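Local atomic coordinates of uncharacterized protein lp_2219 (Lactobacillus plantarum, PDB entry 3HFQ), a protein that is of unknown function but belongs to the lactonase family of seven-bladed beta-propellers, which makes a role in hydrolysing a sugar lactone conceivable. Residues A66-Q69 / T74-K77; A46-A49 / L53-V56; R4-T9 / G34-T39; M113-A116 / A120-L123. The protein carries 1 engineered substitution. All blocks are in the same frame, centred on the assembly; numbering follows the deposited sequence.

Contact 1 (A66-Q69 / T74-K77)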
ATOM      1  N   ALA A  66     -15.232   2.352  -4.885  1.00 14.10           N
ATOM      2  CA  ALA A  66     -16.483   1.630  -4.684  1.00 13.05           C
ATOM      3  C   ALA A  66     -16.566   1.250  -3.211  1.00 13.17           C
ATOM      4  O   ALA A  66     -15.557   0.897  -2.600  1.00 11.14           O
ATOM      5  CB  ALA A  66     -16.516   0.371  -5.548  1.00  9.65           C
ATOM      6  N   ALA A  67     -17.769   1.331  -2.652  1.00 11.62           N
ATOM      7  CA  ALA A  67     -18.004   0.999  -1.253  1.00 10.89           C
ATOM      8  C   ALA A  67     -18.838  -0.271  -1.144  1.00 11.97           C
ATOM      9  O   ALA A  67     -19.857  -0.415  -1.826  1.00 11.21           O
ATOM     10  CB  ALA A  67     -18.722   2.155  -0.555  1.00  9.78           C
ATOM     11  N   TRP A  68     -18.403  -1.186  -0.282  1.00 12.18           N
ATOM     12  CA  TRP A  68     -19.107  -2.445  -0.076  1.00 12.10           C
ATOM     13  C   TRP A  68     -19.262  -2.740   1.408  1.00 11.36           C
ATOM     14  O   TRP A  68     -18.435  -2.325   2.217  1.00 12.97           O
ATOM     15  CB  TRP A  68     -18.332  -3.625  -0.682  1.00  8.74           C
ATOM     16  CG  TRP A  68     -17.686  -3.380  -2.002  1.00 10.87           C
ATOM     17  CD1 TRP A  68     -16.537  -2.678  -2.240  1.00 12.72           C
ATOM     18  CD2 TRP A  68     -18.127  -3.873  -3.265  1.00 10.66           C
ATOM     19  NE1 TRP A  68     -16.242  -2.695  -3.582  1.00 13.29           N
ATOM     20  CE2 TRP A  68     -17.214  -3.408  -4.240  1.00 11.95           C
ATOM     21  CE3 TRP A  68     -19.232  -4.630  -3.684  1.00 11.82           C
ATOM     22  CZ2 TRP A  68     -17.341  -3.719  -5.598  1.00 11.83           C
ATOM     23  CZ3 TRP A  68     -19.363  -4.935  -5.033  1.00 17.19           C
ATOM     24  CH2 TRP A  68     -18.429  -4.462  -5.978  1.00 16.38           C
ATOM     25  N   GLN A  69     -20.327  -3.455   1.762  1.00 12.99           N
ATOM     26  CA  GLN A  69     -20.532  -3.875   3.142  1.00 12.16           C
ATOM     27  C   GLN A  69     -20.250  -5.370   3.136  1.00 14.31           C
ATOM     28  O   GLN A  69     -20.881  -6.117   2.386  1.00 12.81           O
ATOM     29  CB  GLN A  69     -21.975  -3.652   3.601  1.00 12.68           C
ATOM     30  CG  GLN A  69     -22.276  -4.289   4.967  1.00 13.23           C
ATOM     31  CD  GLN A  69     -21.547  -3.605   6.116  1.00 16.45           C
ATOM     32  OE1 GLN A  69     -21.853  -2.467   6.467  1.00 17.69           O
ATOM     33  NE2 GLN A  69     -20.575  -4.298   6.703  1.00 20.85           N
ATOM     34  N   THR A  74     -19.569 -12.817   1.975  1.00 16.24           N
ATOM     35  CA  THR A  74     -20.153 -12.120   0.834  1.00 17.46           C
ATOM     36  C   THR A  74     -19.968 -10.612   0.974  1.00 13.55           C
ATOM     37  O   THR A  74     -19.629 -10.116   2.048  1.00 14.76           O
ATOM     38  CB  THR A  74     -21.667 -12.413   0.689  1.00 25.16           C
ATOM     39  OG1 THR A  74     -22.374 -11.889   1.820  1.00 23.41           O
ATOM     40  CG2 THR A  74     -21.913 -13.911   0.591  1.00 28.95           C
ATOM     41  N   ALA A  75     -20.198  -9.893  -0.121  1.00 14.92           N
ATOM     42  CA  ALA A  75     -20.062  -8.443  -0.146  1.00 14.98           C
ATOM     43  C   ALA A  75     -21.268  -7.815  -0.838  1.00 15.36           C
ATOM     44  O   ALA A  75     -21.733  -8.308  -1.864  1.00 14.34           O
ATOM     45  CB  ALA A  75     -18.777  -8.052  -0.879  1.00 12.32           C
ATOM     46  N   HIS A  76     -21.777  -6.730  -0.266  1.00 14.84           N
ATOM     47  CA  HIS A  76     -22.928  -6.038  -0.832  1.00 15.04           C
ATOM     48  C   HIS A  76     -22.495  -4.638  -1.244  1.00 15.06           C
ATOM     49  O   HIS A  76     -21.936  -3.895  -0.433  1.00  9.26           O
ATOM     50  CB  HIS A  76     -24.056  -5.953   0.203  1.00 21.34           C
ATOM     51  CG  HIS A  76     -24.458  -7.276   0.774  1.00 33.59           C
ATOM     52  ND1 HIS A  76     -25.063  -8.266   0.023  1.00 36.45           N
ATOM     53  CD2 HIS A  76     -24.333  -7.785   2.026  1.00 39.40           C
ATOM     54  CE1 HIS A  76     -25.292  -9.318   0.786  1.00 41.12           C
ATOM     55  NE2 HIS A  76     -24.857  -9.053   2.005  1.00 41.99           N
ATOM     56  N   LYS A  77     -22.742  -4.278  -2.500  1.00 10.94           N
ATOM     57  CA  LYS A  77     -22.368  -2.955  -2.993  1.00 17.38           C
ATOM     58  C   LYS A  77     -23.240  -1.869  -2.367  1.00 18.15           C
ATOM     59  O   LYS A  77     -24.462  -1.999  -2.305  1.00 13.50           O
ATOM     60  CB  LYS A  77     -22.508  -2.890  -4.516  1.00 22.98           C
ATOM     61  CG  LYS A  77     -22.057  -1.561  -5.114  1.00 31.22           C
ATOM     62  CD  LYS A  77     -22.281  -1.511  -6.619  1.00 46.18           C
ATOM     63  CE  LYS A  77     -23.756  -1.358  -6.968  1.00 55.54           C
ATOM     64  NZ  LYS A  77     -24.298  -0.031  -6.558  1.00 60.03           N
TER
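Gln69 and His76 are joined through their main chains by two reciprocal hydrogen bonds: Gln69 N donates to His76 O over 2.8 Å, and His76 N donates to Gln69 O over 2.9 Å. The reciprocal pairing marks an antiparallel hydrogen-bonded pair, and both bonds are nearly straight (165° and 163°). His76 O also receives a CA-H...O contact from Trp68 CA at 3.2 Å, being held from two adjoining residues. One step along, Trp68 and Lys77 form the non-hydrogen-bonded pair, and here side chains take over. With CG anti to the carbonyl carbon (chi1 -40°), the six-membered ring of the indole comes up beside the partner strand, bringing Trp68 CE3 to 3.6 Å from Lys77 CA and Trp68 CZ3 to 3.8 Å from Lys77 CB. The pyrrole N-H points elsewhere, to Ser55 OG. A serine in place of Trp68 would probably leave Ser55 OG without that donor and open a gap beside the backbone of Lys77. Strand 62-71 runs third and strand 74-84 outermost in a four-stranded blade; Trp68 is also backbone-bonded to Leu53 of strand 52-59, while its ring reaches Thr39, in the loop that follows strand 29-38 of the preceding blade.

Contact 2 (A46-A49 / L53-V56)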
ATOM      1  N   ALA A  46      -9.186  -1.092   1.180  1.00  7.31           N
ATOM      2  CA  ALA A  46      -9.144  -0.523   2.527  1.00 10.29           C
ATOM      3  C   ALA A  46     -10.391  -0.996   3.276  1.00 15.18           C
ATOM      4  O   ALA A  46     -11.471  -1.089   2.693  1.00 16.23           O
ATOM      5  CB  ALA A  46      -9.120   1.006   2.468  1.00 11.40           C
ATOM      6  N   LEU A  47     -10.237  -1.287   4.564  1.00 10.61           N
ATOM      7  CA  LEU A  47     -11.345  -1.769   5.384  1.00 14.65           C
ATOM      8  C   LEU A  47     -11.640  -0.852   6.563  1.00 13.15           C
ATOM      9  O   LEU A  47     -10.735  -0.230   7.115  1.00 15.99           O
ATOM     10  CB  LEU A  47     -11.031  -3.171   5.918  1.00 14.06           C
ATOM     11  CG  LEU A  47     -11.140  -4.365   4.968  1.00 16.96           C
ATOM     12  CD1 LEU A  47     -10.391  -5.557   5.549  1.00 21.95           C
ATOM     13  CD2 LEU A  47     -12.612  -4.702   4.750  1.00 16.16           C
ATOM     14  N   SER A  48     -12.913  -0.768   6.941  1.00 10.89           N
ATOM     15  CA  SER A  48     -13.313   0.047   8.082  1.00 13.50           C
ATOM     16  C   SER A  48     -13.624  -0.894   9.244  1.00 17.03           C
ATOM     17  O   SER A  48     -13.707  -2.111   9.058  1.00 16.61           O
ATOM     18  CB  SER A  48     -14.556   0.878   7.755  1.00 11.32           C
ATOM     19  OG  SER A  48     -15.713   0.062   7.687  1.00 13.65           O
ATOM     20  N   ALA A  49     -13.793  -0.333  10.435  1.00 16.13           N
ATOM     21  CA  ALA A  49     -14.093  -1.129  11.619  1.00 23.12           C
ATOM     22  C   ALA A  49     -15.505  -1.715  11.560  1.00 19.52           C
ATOM     23  O   ALA A  49     -15.834  -2.626  12.316  1.00 23.44           O
ATOM     24  CB  ALA A  49     -13.930  -0.275  12.875  1.00 24.56           C
ATOM     25  N   LEU A  53     -15.839  -2.360   2.965  1.00 10.03           N
ATOM     26  CA  LEU A  53     -14.680  -2.460   2.099  1.00 12.56           C
ATOM     27  C   LEU A  53     -14.714  -1.347   1.061  1.00 12.98           C
ATOM     28  O   LEU A  53     -15.754  -1.075   0.464  1.00 11.39           O
ATOM     29  CB  LEU A  53     -14.681  -3.822   1.396  1.00 12.85           C
ATOM     30  CG  LEU A  53     -13.642  -4.096   0.307  1.00 16.56           C
ATOM     31  CD1 LEU A  53     -12.236  -4.066   0.892  1.00 15.34           C
ATOM     32  CD2 LEU A  53     -13.930  -5.457  -0.308  1.00 17.24           C
ATOM     33  N   TYR A  54     -13.573  -0.702   0.860  1.00 11.19           N
ATOM     34  CA  TYR A  54     -13.463   0.375  -0.110  1.00 11.18           C
ATOM     35  C   TYR A  54     -12.399  -0.050  -1.110  1.00 12.18           C
ATOM     36  O   TYR A  54     -11.287  -0.400  -0.734  1.00 12.11           O
ATOM     37  CB  TYR A  54     -13.098   1.677   0.611  1.00  6.47           C
ATOM     38  CG  TYR A  54     -14.174   2.087   1.599  1.00 11.54           C
ATOM     39  CD1 TYR A  54     -15.398   2.587   1.154  1.00 12.54           C
ATOM     40  CD2 TYR A  54     -14.011   1.872   2.969  1.00  7.50           C
ATOM     41  CE1 TYR A  54     -16.436   2.864   2.043  1.00 11.23           C
ATOM     42  CE2 TYR A  54     -15.051   2.146   3.872  1.00 10.49           C
ATOM     43  CZ  TYR A  54     -16.261   2.633   3.396  1.00 11.09           C
ATOM     44  OH  TYR A  54     -17.304   2.879   4.267  1.00 14.10           O
ATOM     45  N   SER A  55     -12.756  -0.035  -2.390  1.00 10.98           N
ATOM     46  CA  SER A  55     -11.836  -0.479  -3.423  1.00 11.93           C
ATOM     47  C   SER A  55     -11.700   0.454  -4.607  1.00 12.20           C
ATOM     48  O   SER A  55     -12.633   1.173  -4.963  1.00  9.05           O
ATOM     49  CB  SER A  55     -12.285  -1.843  -3.947  1.00 12.95           C
ATOM     50  OG  SER A  55     -13.586  -1.745  -4.515  1.00 12.53           O
ATOM     51  N   VAL A  56     -10.520   0.427  -5.213  1.00 10.10           N
ATOM     52  CA  VAL A  56     -10.255   1.214  -6.405  1.00  9.72           C
ATOM     53  C   VAL A  56     -11.298   0.678  -7.375  1.00 11.09           C
ATOM     54  O   VAL A  56     -11.590  -0.521  -7.367  1.00 11.04           O
ATOM     55  CB  VAL A  56      -8.841   0.933  -6.936  1.00 11.27           C
ATOM     56  CG1 VAL A  56      -8.663   1.544  -8.324  1.00  6.46           C
ATOM     57  CG2 VAL A  56      -7.816   1.510  -5.967  1.00 13.78           C
TER
HETATM   58  O   HOH W   1     -17.479   2.182   7.100  1.00 19.58           O
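Leu47 and Leu53 face each other as a non-hydrogen-bonded antiparallel pair, and their different first torsions bring the branches together: Leu47 sets CG anti to its carbonyl carbon (chi1 -76°), whereas Leu53 has CG opposite the backbone N (chi1 173°). The result is a methyl-to-methyl approach, Leu47 CD2 to Leu53 CD1 at 3.9 Å, with Leu53 CD1 also resting 3.6 Å from Ala46 O.

The sheet face bearing Ala46 and Tyr54 is different in character. These two form the hydrogen-bonded pair: Tyr54 N to Ala46 O measures 2.8 Å and Ala46 N to Tyr54 O 2.9 Å, the latter the more bent. The tyrosine ring lies alongside the first strand's end, presenting an edge to Ser48, whose CB sits near the ring plane 4.1 Å from Tyr54 CE2. Ser48 puts OG between its backbone N and carbonyl carbon (chi1 72°), from where it accepts the amides of Lys50 and Cys52; the bond to Lys50 N makes an ST turn in the loop of the hairpin between strands 45-47 and 52-59. One water lies in the ring plane, 2.8 Å from Ser48 OG and donating to Tyr54 OH at 2.9 Å.

This hairpin supplies the first two strands of a propeller blade. Since Tyr54 OH donates to Gly119 O while accepting from the water, the phenol's two roles are both taken up, and its rotation is likely to be fixed by polar bonds as well as by Val93 and Ala67 packing nearby; Leu47 and Leu53, by contrast, meet through apolar contact alone.

Contact 3 (R4-T9 / G34-T39)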
ATOM      1  N   ARG A   4      -8.780 -14.685   7.487  1.00 14.37           N
ATOM      2  CA  ARG A   4      -9.312 -14.252   6.204  1.00 14.62           C
ATOM      3  C   ARG A   4      -8.446 -13.180   5.555  1.00 15.61           C
ATOM      4  O   ARG A   4      -7.963 -12.264   6.227  1.00 14.45           O
ATOM      5  CB  ARG A   4     -10.731 -13.722   6.406  1.00  9.49           C
ATOM      6  CG  ARG A   4     -11.487 -13.431   5.134  1.00 14.27           C
ATOM      7  CD  ARG A   4     -12.868 -12.915   5.487  1.00 18.68           C
ATOM      8  NE  ARG A   4     -13.711 -12.720   4.318  1.00 16.96           N
ATOM      9  CZ  ARG A   4     -14.943 -12.228   4.375  1.00 13.27           C
ATOM     10  NH1 ARG A   4     -15.462 -11.885   5.545  1.00 15.69           N
ATOM     11  NH2 ARG A   4     -15.655 -12.081   3.267  1.00 16.13           N
ATOM     12  N   ILE A   5      -8.265 -13.303   4.243  1.00 15.06           N
ATOM     13  CA  ILE A   5      -7.456 -12.368   3.468  1.00 14.84           C
ATOM     14  C   ILE A   5      -8.218 -11.944   2.216  1.00 16.15           C
ATOM     15  O   ILE A   5      -8.900 -12.763   1.600  1.00 14.75           O
ATOM     16  CB  ILE A   5      -6.145 -13.022   2.977  1.00 18.47           C
ATOM     17  CG1 ILE A   5      -5.415 -13.695   4.135  1.00 28.39           C
ATOM     18  CG2 ILE A   5      -5.264 -11.974   2.311  1.00 14.38           C
ATOM     19  CD1 ILE A   5      -4.237 -14.555   3.688  1.00 29.61           C
ATOM     20  N   LEU A   6      -8.098 -10.671   1.848  1.00 11.09           N
ATOM     21  CA  LEU A   6      -8.745 -10.159   0.646  1.00  9.25           C
ATOM     22  C   LEU A   6      -7.652  -9.813  -0.359  1.00 10.56           C
ATOM     23  O   LEU A   6      -6.600  -9.288   0.013  1.00 13.31           O
ATOM     24  CB  LEU A   6      -9.579  -8.911   0.961  1.00 13.85           C
ATOM     25  CG  LEU A   6     -10.694  -9.076   1.997  1.00 14.64           C
ATOM     26  CD1 LEU A   6     -11.516  -7.788   2.072  1.00 15.30           C
ATOM     27  CD2 LEU A   6     -11.583 -10.261   1.617  1.00 12.54           C
ATOM     28  N   PHE A   7      -7.899 -10.110  -1.631  1.00 11.64           N
ATOM     29  CA  PHE A   7      -6.929  -9.843  -2.685  1.00  9.17           C
ATOM     30  C   PHE A   7      -7.444  -8.840  -3.712  1.00 13.01           C
ATOM     31  O   PHE A   7      -8.498  -9.049  -4.316  1.00 10.20           O
ATOM     32  CB  PHE A   7      -6.577 -11.140  -3.419  1.00 10.92           C
ATOM     33  CG  PHE A   7      -5.917 -12.177  -2.555  1.00 13.51           C
ATOM     34  CD1 PHE A   7      -4.616 -11.993  -2.089  1.00 11.44           C
ATOM     35  CD2 PHE A   7      -6.585 -13.354  -2.229  1.00 15.89           C
ATOM     36  CE1 PHE A   7      -3.991 -12.969  -1.315  1.00 13.65           C
ATOM     37  CE2 PHE A   7      -5.968 -14.337  -1.457  1.00 15.32           C
ATOM     38  CZ  PHE A   7      -4.670 -14.144  -1.000  1.00 13.41           C
ATOM     39  N   GLY A   8      -6.692  -7.760  -3.904  1.00 11.38           N
ATOM     40  CA  GLY A   8      -7.055  -6.761  -4.895  1.00 11.16           C
ATOM     41  C   GLY A   8      -6.366  -7.185  -6.180  1.00 13.36           C
ATOM     42  O   GLY A   8      -5.340  -7.864  -6.131  1.00 10.25           O
ATOM     43  N   THR A   9      -6.912  -6.801  -7.327  1.00  8.50           N
ATOM     44  CA  THR A   9      -6.326  -7.203  -8.601  1.00  9.06           C
ATOM     45  C   THR A   9      -6.585  -6.205  -9.712  1.00 12.78           C
ATOM     46  O   THR A   9      -7.281  -5.208  -9.534  1.00 11.09           O
ATOM     47  CB  THR A   9      -6.951  -8.513  -9.113  1.00 11.22           C
ATOM     48  OG1 THR A   9      -8.299  -8.246  -9.533  1.00 11.51           O
ATOM     49  CG2 THR A   9      -6.979  -9.578  -8.024  1.00 10.45           C
ATOM     50  N   GLY A  34     -12.141 -17.937  -3.515  1.00 11.29           N
ATOM     51  CA  GLY A  34     -13.017 -17.505  -4.585  1.00 15.93           C
ATOM     52  C   GLY A  34     -13.262 -16.015  -4.644  1.00 12.31           C
ATOM     53  O   GLY A  34     -12.764 -15.250  -3.819  1.00 11.51           O
ATOM     54  N   LEU A  35     -14.045 -15.614  -5.637  1.00 15.71           N
ATOM     55  CA  LEU A  35     -14.386 -14.218  -5.863  1.00 11.48           C
ATOM     56  C   LEU A  35     -15.344 -13.689  -4.798  1.00 15.30           C
ATOM     57  O   LEU A  35     -16.373 -14.301  -4.515  1.00 16.86           O
ATOM     58  CB  LEU A  35     -15.026 -14.076  -7.244  1.00 14.45           C
ATOM     59  CG  LEU A  35     -15.375 -12.669  -7.726  1.00 16.58           C
ATOM     60  CD1 LEU A  35     -14.094 -11.924  -8.072  1.00 15.06           C
ATOM     61  CD2 LEU A  35     -16.284 -12.763  -8.950  1.00 14.95           C
ATOM     62  N   LEU A  36     -14.998 -12.550  -4.206  1.00 13.74           N
ATOM     63  CA  LEU A  36     -15.840 -11.932  -3.192  1.00 13.32           C
ATOM     64  C   LEU A  36     -16.722 -10.876  -3.853  1.00 14.65           C
ATOM     65  O   LEU A  36     -17.905 -10.758  -3.543  1.00 15.72           O
ATOM     66  CB  LEU A  36     -14.983 -11.281  -2.102  1.00 12.10           C
ATOM     67  CG  LEU A  36     -15.733 -10.470  -1.036  1.00 12.81           C
ATOM     68  CD1 LEU A  36     -16.654 -11.380  -0.234  1.00 10.80           C
ATOM     69  CD2 LEU A  36     -14.732  -9.792  -0.118  1.00 16.14           C
ATOM     70  N   ALA A  37     -16.143 -10.112  -4.772  1.00 17.15           N
ATOM     71  CA  ALA A  37     -16.901  -9.069  -5.454  1.00 16.86           C
ATOM     72  C   ALA A  37     -16.486  -8.884  -6.905  1.00 17.01           C
ATOM     73  O   ALA A  37     -15.308  -8.670  -7.203  1.00 14.56           O
ATOM     74  CB  ALA A  37     -16.755  -7.751  -4.707  1.00 17.88           C
ATOM     75  N   ALA A  38     -17.459  -8.967  -7.806  1.00 12.81           N
ATOM     76  CA  ALA A  38     -17.192  -8.774  -9.223  1.00 15.50           C
ATOM     77  C   ALA A  38     -17.108  -7.268  -9.439  1.00 15.66           C
ATOM     78  O   ALA A  38     -18.077  -6.545  -9.200  1.00 15.45           O
ATOM     79  CB  ALA A  38     -18.316  -9.371 -10.062  1.00 18.43           C
ATOM     80  N   THR A  39     -15.943  -6.799  -9.871  1.00 17.74           N
ATOM     81  CA  THR A  39     -15.717  -5.379 -10.105  1.00 16.30           C
ATOM     82  C   THR A  39     -14.485  -5.197 -10.998  1.00 17.83           C
ATOM     83  O   THR A  39     -13.721  -6.139 -11.206  1.00 16.24           O
ATOM     84  CB  THR A  39     -15.533  -4.633  -8.755  1.00 17.89           C
ATOM     85  OG1 THR A  39     -15.349  -3.232  -8.991  1.00 17.01           O
ATOM     86  CG2 THR A  39     -14.338  -5.191  -7.994  1.00 13.96           C
TER
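At the classic beta bulge of strand 29-38, where Leu36 and Ala37 both face Ile18, the Leu36 side chain reaches back over the sheet to meet Leu6 and Arg4. Its two methyls divide the work. Leu36 CD2 lies 3.6 Å from Leu6 CD2, an apolar touch between branches that slant across one another, and Leu36 CD1 comes to 3.7 Å from Arg4 NH2. That second approach is in the plane of the guanidinium, at its edge, with the two side chains roughly perpendicular. Arg4 spans the distance because its chain is fully extended, with CG opposite the backbone N (chi1 -171°). The backbones themselves stay apart, Leu6 CA and Leu36 CA being 8.3 Å from each other, too far for neighbouring strands and consistent with a third between them. That intervening strand is 17-24, in the blade that strand 334-339 completes from the far end of the chain, the ring closure familiar in beta-propellers. From it, Gln20 packs on Leu6 and Leu36 and offers OE1 to Arg4 NH2, the arginine's stronger polar partner; Arg4 NH1 makes a weak bond to Gly72 O. Ile70 of the next blade touches both Arg4 and Leu36.

Contact 4 (M113-A116 / A120-L123)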
HETATM    1  N   MSE A 113     -13.274  11.701   0.668  1.00 11.23           N
HETATM    2  CA  MSE A 113     -14.695  11.381   0.617  1.00 13.84           C
HETATM    3  C   MSE A 113     -15.176  11.168   2.044  1.00 15.00           C
HETATM    4  O   MSE A 113     -14.401  10.737   2.898  1.00 14.72           O
HETATM    5  CB  MSE A 113     -14.916  10.099  -0.196  1.00 14.61           C
HETATM    6  CG  MSE A 113     -14.607  10.246  -1.675  1.00 16.31           C
HETATM    7 SE   MSE A 113     -14.178   8.559  -2.496  1.00 27.27          SE
HETATM    8  CE  MSE A 113     -13.375   9.199  -4.137  1.00 47.33           C
ATOM      9  N   LYS A 114     -16.442  11.470   2.310  1.00 14.26           N
ATOM     10  CA  LYS A 114     -16.980  11.278   3.652  1.00 12.55           C
ATOM     11  C   LYS A 114     -17.848  10.023   3.693  1.00 11.70           C
ATOM     12  O   LYS A 114     -18.559   9.720   2.739  1.00 11.16           O
ATOM     13  CB  LYS A 114     -17.784  12.509   4.094  1.00 15.17           C
ATOM     14  CG  LYS A 114     -18.968  12.862   3.212  1.00 23.30           C
ATOM     15  CD  LYS A 114     -19.652  14.132   3.713  1.00 32.71           C
ATOM     16  CE  LYS A 114     -20.888  14.466   2.887  1.00 36.84           C
ATOM     17  NZ  LYS A 114     -21.517  15.749   3.313  1.00 42.83           N
ATOM     18  N   ILE A 115     -17.778   9.297   4.805  1.00 11.57           N
ATOM     19  CA  ILE A 115     -18.536   8.062   4.970  1.00 11.54           C
ATOM     20  C   ILE A 115     -19.898   8.321   5.615  1.00 15.10           C
ATOM     21  O   ILE A 115     -19.982   8.909   6.692  1.00 14.35           O
ATOM     22  CB  ILE A 115     -17.754   7.062   5.853  1.00 10.94           C
ATOM     23  CG1 ILE A 115     -16.342   6.874   5.292  1.00 12.78           C
ATOM     24  CG2 ILE A 115     -18.485   5.736   5.924  1.00 11.91           C
ATOM     25  CD1 ILE A 115     -15.411   6.113   6.216  1.00 13.81           C
ATOM     26  N   ALA A 116     -20.962   7.879   4.952  1.00 12.45           N
ATOM     27  CA  ALA A 116     -22.312   8.050   5.480  1.00 13.87           C
ATOM     28  C   ALA A 116     -22.559   6.989   6.548  1.00 16.90           C
ATOM     29  O   ALA A 116     -21.739   6.094   6.742  1.00 14.73           O
ATOM     30  CB  ALA A 116     -23.341   7.919   4.361  1.00 15.62           C
ATOM     31  N   ALA A 120     -21.739   4.244   2.761  1.00 11.22           N
ATOM     32  CA  ALA A 120     -21.671   4.854   1.437  1.00 15.01           C
ATOM     33  C   ALA A 120     -20.785   6.103   1.454  1.00 14.25           C
ATOM     34  O   ALA A 120     -20.605   6.724   2.500  1.00 15.23           O
ATOM     35  CB  ALA A 120     -23.074   5.202   0.954  1.00 14.07           C
ATOM     36  N   LEU A 121     -20.251   6.472   0.290  1.00 10.95           N
ATOM     37  CA  LEU A 121     -19.356   7.623   0.180  1.00  7.09           C
ATOM     38  C   LEU A 121     -19.874   8.822  -0.608  1.00 12.46           C
ATOM     39  O   LEU A 121     -20.759   8.697  -1.457  1.00 12.53           O
ATOM     40  CB  LEU A 121     -18.031   7.185  -0.447  1.00 10.18           C
ATOM     41  CG  LEU A 121     -17.232   6.106   0.280  1.00 14.33           C
ATOM     42  CD1 LEU A 121     -15.973   5.796  -0.522  1.00 16.01           C
ATOM     43  CD2 LEU A 121     -16.876   6.579   1.681  1.00 10.82           C
ATOM     44  N   THR A 122     -19.299   9.984  -0.304  1.00  9.70           N
ATOM     45  CA  THR A 122     -19.622  11.241  -0.973  1.00 10.54           C
ATOM     46  C   THR A 122     -18.328  12.039  -1.103  1.00  9.92           C
ATOM     47  O   THR A 122     -17.615  12.246  -0.116  1.00  9.79           O
ATOM     48  CB  THR A 122     -20.625  12.088  -0.173  1.00 11.48           C
ATOM     49  OG1 THR A 122     -21.804  11.320   0.095  1.00 17.79           O
ATOM     50  CG2 THR A 122     -21.013  13.336  -0.963  1.00 13.87           C
ATOM     51  N   LEU A 123     -18.028  12.486  -2.316  1.00  9.38           N
ATOM     52  CA  LEU A 123     -16.817  13.264  -2.576  1.00 12.95           C
ATOM     53  C   LEU A 123     -16.868  14.621  -1.879  1.00 14.87           C
ATOM     54  O   LEU A 123     -17.898  15.298  -1.899  1.00 10.61           O
ATOM     55  CB  LEU A 123     -16.655  13.476  -4.083  1.00 12.61           C
ATOM     56  CG  LEU A 123     -15.437  14.268  -4.563  1.00 14.61           C
ATOM     57  CD1 LEU A 123     -14.160  13.486  -4.273  1.00 11.61           C
ATOM     58  CD2 LEU A 123     -15.573  14.536  -6.060  1.00 16.90           C
TER
HETATM   59  O   HOH W   2     -21.446  10.093   2.384  1.00 20.07           O
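Met113, present as selenomethionine, meets Leu121 at about a right angle: its extended chain carries SE to 3.8 Å from Leu121 CD1. The other methyl of the same leucine serves a different neighbour, since Leu121 CD2 lies 3.7 Å from Ile115 CG1, and these two side chains run side by side, pointing the same way. Leu121 thus fills the space between Met113 and Ile115 on one face of the sheet, its CG placed anti to the carbonyl carbon (chi1 -59°). Further along that face, Met113 CG packs over the backbone of Leu123, 3.8 Å from its CA.

Together the segments are the turn end of the hairpin of strands 109-115 and 121-128, the two outer strands of a propeller blade. The strand directions differ by 153°, and Lys114 and Thr122 form the hydrogen-bonded pair between the two non-hydrogen-bonded ones, Met113 with Leu123 and Ile115 with Leu121. Lys114 N to Thr122 O is 2.8 Å, the return bond from Thr122 N longer and more bent; near the turn, Ala116 N reaches Ala120 O at 2.7 Å in an almost straight line (176°).

On the reverse face, Lys114 and Thr122 lie alongside each other. Lys114 holds CG between its backbone N and carbonyl carbon, so that the aliphatic stem passes Thr122 CB, with CG 3.8 Å from it. A water donates to Lys114 O and also hydrogen-bonds Thr122 OG1 at 2.6 Å. Tyr54, Ile65 and Val81 of the preceding blade pack against Leu121.

Contacts 1 and 2 belong to one blade, their centres 9 Å apart, and are joined where Trp68 O approaches Leu53 N at 2.7 Å, a probable hydrogen bond. Contacts 3 and 4 lie in the blades before and after it in the chain, 22 Å apart between centres, and do not touch. The middle blade bridges them: Leu36 CD1 of contact 3 packs 3.6 Å from Thr74 C of contact 1, while Tyr54 CD1 of contact 2 comes 3.7 Å from Leu121 CD1 of contact 4. Contact 2 is the innermost, about 13 Å from the chain centre, against about 21 Å for contact 4. Without an established active site, none can be assigned a catalytic part.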